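Local coordinates for acetyl-CoA hydrolase/transferase family protein (Porphyromonas gingivalis, PDB 2NVV) that probably hydrolyses acetyl-CoA or transfers coenzyme A between acetate and other acyl groups, and binds zinc ions, at residues 30-35 with 122-127; 34-39 with 65-70; 250-255 with 346-351; 277-282 with 297-302. All coordinates share one frame; numbering follows the deposited sequence.

Contact 1 of 4, residues 30-35 with 122-127; sequences GNPKVV and VAIIEV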
# COMPACT_ATOMS: atom_id res chain seq x y z
N GLY A 30 -16.01 2.80 22.93
CA GLY A 30 -15.12 3.90 23.32
C GLY A 30 -15.53 5.28 22.85
O GLY A 30 -14.81 6.24 23.05
N ASN A 31 -16.70 5.38 22.23
CA ASN A 31 -17.23 6.64 21.70
C ASN A 31 -18.22 7.32 22.63
O ASN A 31 -18.95 6.67 23.37
CB ASN A 31 -17.93 6.39 20.37
CG ASN A 31 -16.99 6.47 19.19
OD1 ASN A 31 -16.70 7.55 18.68
ND2 ASN A 31 -16.51 5.32 18.76
N PRO A 32 -18.25 8.67 22.59
CA PRO A 32 -19.18 9.42 23.43
C PRO A 32 -20.60 9.08 22.94
O PRO A 32 -20.80 8.91 21.74
CB PRO A 32 -18.77 10.87 23.17
CG PRO A 32 -18.23 10.82 21.77
CD PRO A 32 -17.39 9.58 21.83
N LYS A 33 -21.57 9.00 23.85
CA LYS A 33 -22.93 8.63 23.49
C LYS A 33 -24.06 9.62 23.82
O LYS A 33 -25.18 9.46 23.34
CB LYS A 33 -23.26 7.29 24.16
CG LYS A 33 -22.29 6.19 23.84
CD LYS A 33 -22.44 5.03 24.81
CE LYS A 33 -21.50 3.88 24.47
NZ LYS A 33 -20.07 4.25 24.60
N VAL A 34 -23.77 10.63 24.63
CA VAL A 34 -24.83 11.58 24.99
C VAL A 34 -24.59 13.03 24.55
O VAL A 34 -25.53 13.77 24.25
CB VAL A 34 -25.10 11.50 26.52
CG1 VAL A 34 -24.02 12.23 27.28
CG2 VAL A 34 -26.48 12.07 26.84
N VAL A 35 -23.33 13.44 24.48
CA VAL A 35 -23.05 14.80 24.07
C VAL A 35 -23.32 15.05 22.58
O VAL A 35 -23.94 16.05 22.21
CB VAL A 35 -21.60 15.20 24.41
CG1 VAL A 35 -21.28 16.59 23.82
CG2 VAL A 35 -21.42 15.22 25.91
N VAL A 122 -12.22 20.83 19.45
CA VAL A 122 -12.59 20.14 20.66
C VAL A 122 -12.55 18.63 20.46
O VAL A 122 -12.65 18.12 19.33
CB VAL A 122 -14.01 20.61 21.16
CG1 VAL A 122 -14.78 21.25 20.01
CG2 VAL A 122 -14.79 19.47 21.74
N ALA A 123 -12.34 17.92 21.57
CA ALA A 123 -12.29 16.47 21.57
C ALA A 123 -13.35 15.98 22.55
O ALA A 123 -13.36 16.40 23.72
CB ALA A 123 -10.91 16.00 22.01
N ILE A 124 -14.26 15.13 22.08
CA ILE A 124 -15.28 14.57 22.95
C ILE A 124 -14.81 13.14 23.20
O ILE A 124 -14.61 12.39 22.25
CB ILE A 124 -16.67 14.49 22.29
CG1 ILE A 124 -16.96 15.75 21.46
CG2 ILE A 124 -17.73 14.31 23.36
CD1 ILE A 124 -17.15 17.00 22.23
N ILE A 125 -14.62 12.76 24.46
CA ILE A 125 -14.16 11.41 24.75
C ILE A 125 -14.96 10.68 25.83
O ILE A 125 -15.50 11.30 26.73
CB ILE A 125 -12.67 11.42 25.17
CG1 ILE A 125 -12.50 12.23 26.46
CG2 ILE A 125 -11.82 12.04 24.08
CD1 ILE A 125 -11.08 12.24 27.01
N GLU A 126 -15.05 9.36 25.71
CA GLU A 126 -15.73 8.57 26.73
C GLU A 126 -14.63 7.99 27.62
O GLU A 126 -13.63 7.47 27.14
CB GLU A 126 -16.55 7.43 26.13
CG GLU A 126 -17.26 6.64 27.20
CD GLU A 126 -18.06 5.49 26.67
OE1 GLU A 126 -19.30 5.58 26.72
OE2 GLU A 126 -17.44 4.50 26.21
N VAL A 127 -14.82 8.07 28.93
CA VAL A 127 -13.79 7.63 29.85
C VAL A 127 -14.27 6.69 30.96
O VAL A 127 -15.46 6.65 31.31
CB VAL A 127 -13.12 8.88 30.47
CG1 VAL A 127 -12.15 8.50 31.53
CG2 VAL A 127 -12.40 9.66 29.38
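Pro32 and Glu126 bring the two backbones to within 4.8 Å, CA to CA, where the irregular segment 30-35 passes over the carboxyl-terminal half of strand 122-127. The touching parts run 128° apart, no backbone hydrogen bond joins them and 30-35 has no regular structure, so this is a loop crossing a strand rather than a further strand pairing. It belongs to the Rossmann-like alpha/beta fold of the N-terminal region: segment 30-35 leads from strand 20-23 into helix 35-47, and strand 122-127 is the parallel neighbour of strand 20-23. Gly30 takes a positive phi of 82° in this turn, and Ser24, just beyond strand 20-23, bonds through OG to both Gly30 O and Glu126 N.

Two kinds of side-chain contact follow. On the apolar side, Pro32 lies across Ile124 at about a right angle, with Pro32 CB 3.6 Å from Ile124 CG2; the same methyl also meets Val35, whose CB is 4.1 Å from Ile124 CG2. On the polar side, the Glu126 chain is fully extended, CG anti to the backbone N, which carries its carboxylate to Lys33 and the Asn31 carbonyl. It is buried, and its charge is probably spread over several partners: OE2 is bonded to Thr139 and OE1 to Asn160 as well as to Lys33. The Lys33 chain bends only at its last torsion. Lys33 NZ donates a 2.9 Å hydrogen bond to Asn31 O, in the carbonyl plane, and forms a salt bridge of 2.6 Å with Glu126 OE1, which it meets on the syn side, 32° out of the carboxylate plane.

Contact 2 of 4, residues 34-39 with 65-70; sequences VVPAAI and ARLDGV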
# COMPACT_ATOMS: atom_id res chain seq x y z
N VAL A 34 -23.77 10.63 24.63
CA VAL A 34 -24.83 11.58 24.99
C VAL A 34 -24.59 13.03 24.55
O VAL A 34 -25.53 13.77 24.25
CB VAL A 34 -25.10 11.50 26.52
CG1 VAL A 34 -24.02 12.23 27.28
CG2 VAL A 34 -26.48 12.07 26.84
N VAL A 35 -23.33 13.44 24.48
CA VAL A 35 -23.05 14.80 24.07
C VAL A 35 -23.32 15.05 22.58
O VAL A 35 -23.94 16.05 22.21
CB VAL A 35 -21.60 15.20 24.41
CG1 VAL A 35 -21.28 16.59 23.82
CG2 VAL A 35 -21.42 15.22 25.91
N PRO A 36 -22.84 14.16 21.69
CA PRO A 36 -23.10 14.40 20.26
C PRO A 36 -24.58 14.62 19.91
O PRO A 36 -24.90 15.37 18.99
CB PRO A 36 -22.49 13.17 19.58
CG PRO A 36 -22.37 12.16 20.67
CD PRO A 36 -22.01 12.96 21.87
N ALA A 37 -25.48 13.99 20.66
CA ALA A 37 -26.90 14.15 20.43
C ALA A 37 -27.33 15.56 20.85
O ALA A 37 -28.22 16.16 20.24
CB ALA A 37 -27.68 13.10 21.22
N ALA A 38 -26.71 16.07 21.91
CA ALA A 38 -27.00 17.41 22.41
C ALA A 38 -26.48 18.46 21.43
O ALA A 38 -27.00 19.58 21.37
CB ALA A 38 -26.37 17.60 23.77
N ILE A 39 -25.44 18.11 20.68
CA ILE A 39 -24.87 19.01 19.68
C ILE A 39 -25.87 19.07 18.54
O ILE A 39 -26.13 20.13 17.97
CB ILE A 39 -23.57 18.46 19.06
CG1 ILE A 39 -22.55 18.09 20.14
CG2 ILE A 39 -23.02 19.46 18.08
CD1 ILE A 39 -22.06 19.25 20.93
N ALA A 65 -25.06 5.03 16.42
CA ALA A 65 -26.09 5.77 15.71
C ALA A 65 -26.31 7.07 16.48
O ALA A 65 -26.93 8.01 15.98
CB ALA A 65 -27.38 4.95 15.66
N ARG A 66 -25.78 7.12 17.70
CA ARG A 66 -25.92 8.28 18.57
C ARG A 66 -24.75 9.24 18.40
O ARG A 66 -24.49 10.08 19.26
CB ARG A 66 -26.03 7.82 20.01
CG ARG A 66 -27.05 6.72 20.16
CD ARG A 66 -26.73 5.82 21.31
NE ARG A 66 -27.02 6.46 22.58
CZ ARG A 66 -26.77 5.90 23.75
NH1 ARG A 66 -26.21 4.69 23.80
NH2 ARG A 66 -27.08 6.54 24.87
N LEU A 67 -24.06 9.10 17.28
CA LEU A 67 -22.92 9.92 16.94
C LEU A 67 -23.14 10.34 15.48
O LEU A 67 -23.69 11.41 15.20
CB LEU A 67 -21.63 9.12 17.08
CG LEU A 67 -20.26 9.81 17.25
CD1 LEU A 67 -20.16 11.04 16.35
CD2 LEU A 67 -20.07 10.18 18.68
N ASP A 68 -22.71 9.49 14.55
CA ASP A 68 -22.87 9.80 13.13
C ASP A 68 -24.35 9.87 12.76
O ASP A 68 -24.78 10.77 12.04
CB ASP A 68 -22.22 8.72 12.26
CG ASP A 68 -20.72 8.82 12.24
OD1 ASP A 68 -20.21 9.95 12.13
OD2 ASP A 68 -20.05 7.77 12.32
N GLY A 69 -25.12 8.91 13.24
CA GLY A 69 -26.54 8.90 12.93
C GLY A 69 -27.25 10.19 13.29
O GLY A 69 -27.81 10.87 12.43
N VAL A 70 -27.22 10.53 14.58
CA VAL A 70 -27.89 11.73 15.04
C VAL A 70 -27.32 12.99 14.36
O VAL A 70 -28.07 13.90 13.98
CB VAL A 70 -27.78 11.85 16.59
CG1 VAL A 70 -26.34 12.11 17.01
CG2 VAL A 70 -28.69 12.95 17.07
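Pro36 meets segment 65-70 with CB and CG of its puckered ring; no aromatic ring takes part, and the one flat side-chain group near the interface, the guanidinium of Arg66, turns to a salt bridge with Glu214 outside the two segments. Ring atom CG of Pro36 lies 3.3 Å from the carbonyl oxygen of Arg66 and 3.6 Å from Leu67 CD2, so one corner of the ring packs against both. The Leu67 CB points away from helix 35-39, yet the chain turns back: with CG anti to the backbone N (chi1 -160°), CD2 is returned to the proline, and it also rests on Pro32.

One turn further along, Val70 faces the other helix with both methyls. Its CG2 is 4.0 Å from Ala37 CA and 4.3 Å from Ala37 CB, and CG1 is 4.1 Å from Pro36 O. No hydrogen bond joins the segments; with proline, alanine and valine between them the helix axes come to 8.4 Å, running in nearly the same direction at 24°. Residues 65-69 form a wider pi-type turn, with Val70 N bonded to Ala65 O at 2.9 Å.

Helices 35-47 and 65-73 follow strands 20-23 and 55-58, neighbours in the parallel sheet. Such side-by-side, near-parallel packing of successive crossover helices is what a Rossmann-like alpha/beta fold produces.

Contact 3 of 4, residues 250-255 with 346-351; sequences KDFLPL and GVITIN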
# COMPACT_ATOMS: atom_id res chain seq x y z
N LYS A 250 6.11 -23.02 11.47
CA LYS A 250 5.38 -24.03 12.23
C LYS A 250 4.61 -23.54 13.45
O LYS A 250 3.57 -24.10 13.78
CB LYS A 250 6.33 -25.16 12.64
CG LYS A 250 6.23 -26.40 11.76
CD LYS A 250 6.52 -26.11 10.28
CE LYS A 250 6.54 -27.40 9.49
NZ LYS A 250 7.11 -27.23 8.12
N ASP A 251 5.13 -22.54 14.15
CA ASP A 251 4.45 -22.01 15.33
C ASP A 251 3.38 -20.99 14.96
O ASP A 251 2.82 -20.33 15.84
CB ASP A 251 5.45 -21.36 16.28
CG ASP A 251 6.46 -22.33 16.83
OD1 ASP A 251 6.05 -23.40 17.33
OD2 ASP A 251 7.67 -22.03 16.78
N PHE A 252 3.11 -20.84 13.67
CA PHE A 252 2.10 -19.90 13.17
C PHE A 252 2.57 -18.44 13.33
O PHE A 252 3.72 -18.18 13.70
CB PHE A 252 0.78 -20.10 13.91
CG PHE A 252 -0.44 -19.80 13.08
CD1 PHE A 252 -1.63 -19.43 13.69
CD2 PHE A 252 -0.41 -19.92 11.70
CE1 PHE A 252 -2.76 -19.19 12.93
CE2 PHE A 252 -1.55 -19.68 10.94
CZ PHE A 252 -2.72 -19.31 11.55
N LEU A 253 1.67 -17.50 13.06
CA LEU A 253 1.96 -16.07 13.12
C LEU A 253 0.75 -15.30 13.65
O LEU A 253 -0.32 -15.87 13.83
CB LEU A 253 2.31 -15.57 11.71
CG LEU A 253 3.76 -15.34 11.28
CD1 LEU A 253 4.70 -16.20 12.05
CD2 LEU A 253 3.87 -15.61 9.79
N PRO A 254 0.91 -13.99 13.93
CA PRO A 254 -0.21 -13.19 14.44
C PRO A 254 -1.27 -13.09 13.36
O PRO A 254 -0.95 -13.09 12.17
CB PRO A 254 0.43 -11.83 14.72
CG PRO A 254 1.83 -12.17 15.02
CD PRO A 254 2.16 -13.20 13.97
N LEU A 255 -2.54 -13.01 13.78
CA LEU A 255 -3.63 -12.90 12.82
C LEU A 255 -4.41 -11.60 12.91
O LEU A 255 -4.41 -10.93 13.94
CB LEU A 255 -4.63 -14.04 12.97
CG LEU A 255 -4.21 -15.48 12.68
CD1 LEU A 255 -5.41 -16.37 12.93
CD2 LEU A 255 -3.73 -15.65 11.25
N GLY A 346 4.95 -10.20 10.84
CA GLY A 346 4.50 -11.17 9.85
C GLY A 346 3.04 -11.51 10.07
O GLY A 346 2.63 -12.67 10.00
N VAL A 347 2.24 -10.48 10.35
CA VAL A 347 0.83 -10.65 10.59
C VAL A 347 0.13 -11.21 9.37
O VAL A 347 0.30 -10.69 8.26
CB VAL A 347 0.16 -9.31 10.95
CG1 VAL A 347 -1.30 -9.52 11.26
CG2 VAL A 347 0.86 -8.68 12.12
N ILE A 348 -0.64 -12.28 9.56
CA ILE A 348 -1.40 -12.87 8.46
C ILE A 348 -2.74 -12.15 8.49
O ILE A 348 -3.42 -12.16 9.51
CB ILE A 348 -1.58 -14.39 8.67
CG1 ILE A 348 -0.22 -15.08 8.53
CG2 ILE A 348 -2.60 -14.95 7.66
CD1 ILE A 348 -0.23 -16.53 8.89
N THR A 349 -3.10 -11.53 7.37
CA THR A 349 -4.34 -10.76 7.29
C THR A 349 -5.43 -11.43 6.47
O THR A 349 -5.17 -11.96 5.39
CB THR A 349 -4.07 -9.34 6.73
OG1 THR A 349 -3.62 -9.44 5.38
CG2 THR A 349 -3.02 -8.63 7.54
N ILE A 350 -6.66 -11.38 6.99
CA ILE A 350 -7.83 -11.96 6.35
C ILE A 350 -8.94 -10.91 6.35
O ILE A 350 -9.46 -10.55 7.40
CB ILE A 350 -8.31 -13.21 7.11
CG1 ILE A 350 -7.10 -14.07 7.49
CG2 ILE A 350 -9.27 -14.01 6.25
CD1 ILE A 350 -7.35 -14.94 8.69
N ASN A 351 -9.30 -10.44 5.16
CA ASN A 351 -10.31 -9.41 5.01
C ASN A 351 -11.35 -9.80 3.98
O ASN A 351 -11.14 -10.71 3.19
CB ASN A 351 -9.63 -8.11 4.61
CG ASN A 351 -8.84 -7.50 5.75
OD1 ASN A 351 -9.40 -6.82 6.60
ND2 ASN A 351 -7.54 -7.76 5.79
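Parallel strand pairing at the start of the mixed sheet in the second half of the chain defines this contact: Leu255, first residue of strand 255-257, bridges Ile348, first residue of strand 348-352. The evidence is one straight backbone bond, from Ile348 N to Pro254 O at 2.8 Å with 169° at the hydrogen, supported by a CA-H...O contact from Leu255 CA to Ile348 O (3.4 Å). Segment 346-351 enters the pairing directly from helix 339-345, which Gly346 closes as the C-prime residue of a Schellman motif.

Around this bridge the side chains pack without polar groups. Leu255 and Ile348 lie side by side, pointing the same way, and Leu255 CD2 rests 3.6 Å from Ile348 CB. The other end of Ile348 reaches back along the incoming loop: its chi1 of -68° sets CG1 anti to the carbonyl carbon, and CD1 then touches Leu253 CB at 3.9 Å and the Phe252 ring. Beyond Phe252 and Leu255 comes Phe279 of strand 279-282; the backbone of that strand bonds to Leu255 through Asn280 and Tyr282, so strand 255-257 has a partner on either side.

The pairing lies near the predicted coenzyme A-binding turn, with the side chains of Ile350 and Val262 about 6 Å apart. On the loop side, Leu253 lies against the Gly346 carbonyl, while Phe252 CE2 meets Ile348 CD1 obliquely at 4.0 Å.

Contact 4 of 4, residues 277-282 with 297-302; sequences PAFNMY and GRIKFA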
# COMPACT_ATOMS: atom_id res chain seq x y z
N PRO A 277 -2.04 -24.11 15.71
CA PRO A 277 -1.56 -23.93 17.08
C PRO A 277 -2.18 -22.71 17.79
O PRO A 277 -2.62 -21.77 17.13
CB PRO A 277 -0.05 -23.80 16.90
CG PRO A 277 0.08 -23.16 15.57
CD PRO A 277 -0.94 -23.91 14.74
N ALA A 278 -2.23 -22.75 19.11
CA ALA A 278 -2.78 -21.65 19.89
C ALA A 278 -2.15 -20.40 19.30
O ALA A 278 -0.93 -20.34 19.12
CB ALA A 278 -2.41 -21.79 21.37
N PHE A 279 -2.97 -19.40 19.00
CA PHE A 279 -2.45 -18.22 18.36
C PHE A 279 -2.82 -16.89 19.00
O PHE A 279 -3.68 -16.82 19.88
CB PHE A 279 -2.89 -18.23 16.89
CG PHE A 279 -4.40 -18.23 16.69
CD1 PHE A 279 -5.10 -17.03 16.50
CD2 PHE A 279 -5.12 -19.43 16.70
CE1 PHE A 279 -6.48 -17.03 16.31
CE2 PHE A 279 -6.50 -19.43 16.52
CZ PHE A 279 -7.18 -18.23 16.33
N ASN A 280 -2.16 -15.84 18.55
CA ASN A 280 -2.40 -14.50 19.06
C ASN A 280 -3.01 -13.66 17.95
O ASN A 280 -2.85 -13.96 16.77
CB ASN A 280 -1.09 -13.84 19.51
CG ASN A 280 -0.39 -14.62 20.61
OD1 ASN A 280 0.71 -15.14 20.41
ND2 ASN A 280 -1.02 -14.70 21.79
N MSE A 281 -3.72 -12.61 18.34
CA MSE A 281 -4.35 -11.71 17.38
C MSE A 281 -3.62 -10.38 17.43
O MSE A 281 -3.16 -9.94 18.49
CB MSE A 281 -5.81 -11.41 17.75
CG MSE A 281 -6.73 -12.62 17.84
SE MSE A 281 -7.02 -13.41 16.13
CE MSE A 281 -8.12 -12.02 15.30
N TYR A 282 -3.49 -9.76 16.26
CA TYR A 282 -2.92 -8.43 16.17
C TYR A 282 -3.86 -7.80 15.15
O TYR A 282 -3.49 -7.52 14.02
CB TYR A 282 -1.48 -8.44 15.63
CG TYR A 282 -0.79 -7.11 15.91
CD1 TYR A 282 -0.31 -6.81 17.19
CD2 TYR A 282 -0.71 -6.12 14.94
CE1 TYR A 282 0.22 -5.57 17.48
CE2 TYR A 282 -0.19 -4.87 15.23
CZ TYR A 282 0.27 -4.60 16.50
OH TYR A 282 0.77 -3.35 16.80
N GLY A 297 -8.57 -21.21 25.66
CA GLY A 297 -7.12 -21.27 25.51
C GLY A 297 -6.70 -21.37 24.05
O GLY A 297 -5.52 -21.54 23.73
N ARG A 298 -7.68 -21.24 23.16
CA ARG A 298 -7.44 -21.32 21.73
C ARG A 298 -6.67 -20.09 21.24
O ARG A 298 -5.81 -20.18 20.37
CB ARG A 298 -8.78 -21.44 21.02
CG ARG A 298 -8.72 -21.38 19.51
CD ARG A 298 -7.62 -22.27 18.95
NE ARG A 298 -7.72 -23.69 19.32
CZ ARG A 298 -6.94 -24.63 18.79
NH1 ARG A 298 -6.04 -24.29 17.88
NH2 ARG A 298 -7.06 -25.89 19.17
N ILE A 299 -7.01 -18.93 21.78
CA ILE A 299 -6.32 -17.69 21.46
C ILE A 299 -5.60 -17.30 22.75
O ILE A 299 -6.21 -17.19 23.82
CB ILE A 299 -7.31 -16.56 21.03
CG1 ILE A 299 -7.78 -16.80 19.60
CG2 ILE A 299 -6.62 -15.19 21.12
CD1 ILE A 299 -8.68 -15.72 19.06
N LYS A 300 -4.28 -17.12 22.65
CA LYS A 300 -3.46 -16.79 23.79
C LYS A 300 -3.46 -15.33 24.22
O LYS A 300 -3.33 -15.02 25.39
CB LYS A 300 -2.03 -17.22 23.50
CG LYS A 300 -1.86 -18.70 23.43
CD LYS A 300 -0.78 -19.10 22.46
CE LYS A 300 0.57 -18.54 22.83
NZ LYS A 300 1.59 -18.99 21.84
N PHE A 301 -3.64 -14.43 23.25
CA PHE A 301 -3.60 -13.00 23.52
C PHE A 301 -4.25 -12.26 22.36
O PHE A 301 -4.35 -12.78 21.25
CB PHE A 301 -2.13 -12.58 23.65
CG PHE A 301 -1.93 -11.12 23.88
CD1 PHE A 301 -2.04 -10.58 25.15
CD2 PHE A 301 -1.68 -10.26 22.81
CE1 PHE A 301 -1.90 -9.21 25.36
CE2 PHE A 301 -1.54 -8.89 23.01
CZ PHE A 301 -1.65 -8.37 24.28
N ALA A 302 -4.72 -11.05 22.63
CA ALA A 302 -5.34 -10.27 21.58
C ALA A 302 -4.94 -8.80 21.62
O ALA A 302 -5.15 -8.11 22.61
CB ALA A 302 -6.84 -10.39 21.65
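This is a parallel strand pair closing a beta-alpha-beta crossover: strand 279-282 runs beside strand 299-302 with helix 288-295 between them in the chain. The strand axes approach to 4.7 Å at only 21°, and three backbone bonds join them: Phe279 N to Arg298 O (3.2 Å), Lys300 N to Phe279 O (2.9 Å) and Met281 N to Phe301 O (3.0 Å). Pairing runs from Phe279 with Ile299 to Met281 with Ala302, so segment 297-302 spends one residue more than its partner; Lys300, with near-helical backbone angles, falls in that interval, as in a beta bulge.

Phe279, Met281, Ile299 and Ala302 share one face of the sheet, the face on which Val290 and Leu293 of helix 288-295 pack. With CG placed between the backbone N and the carbonyl carbon (chi1 61°), the Phe279 ring turns toward Ile299 of the other strand and receives Ile299 CG1 over one face in a CH-pi contact, 4.0 Å from the centroid. The selenium of selenomethionine Met281 sits at the edge of this ring, in its plane. Met281 CG meets Ile299 CD1, and its CB meets Ala302 CB; the predicted thioester-forming Glu284 lies about 9 Å from the Met281 side chain.

At the more open end, the aliphatic part of Lys300 folds over Ala278, and Arg298 CD reaches Phe279 CE2 at 3.9 Å.

How the contacts relate
From the N terminus, contacts 1 and 2 start from the same part of the chain and share Val34 and Val35. Contact 2 closes first, joining helices 35-47 and 65-73; contact 1 closes the longer loop at strand 122-127. They touch where Leu67 CD2 packs on Pro32 O, and both belong to the N-terminal Rossmann-like region. Later in the chain, contact 3 closes a long loop, and contact 4 opens and closes within it. They meet through probable backbone bonds between Leu255 and both Asn280 and Tyr282, so the strands of contact 4 continue those of contact 3. Contacts 1 and 3 have centres about 33 Å apart, on opposite sides of the chain's centre.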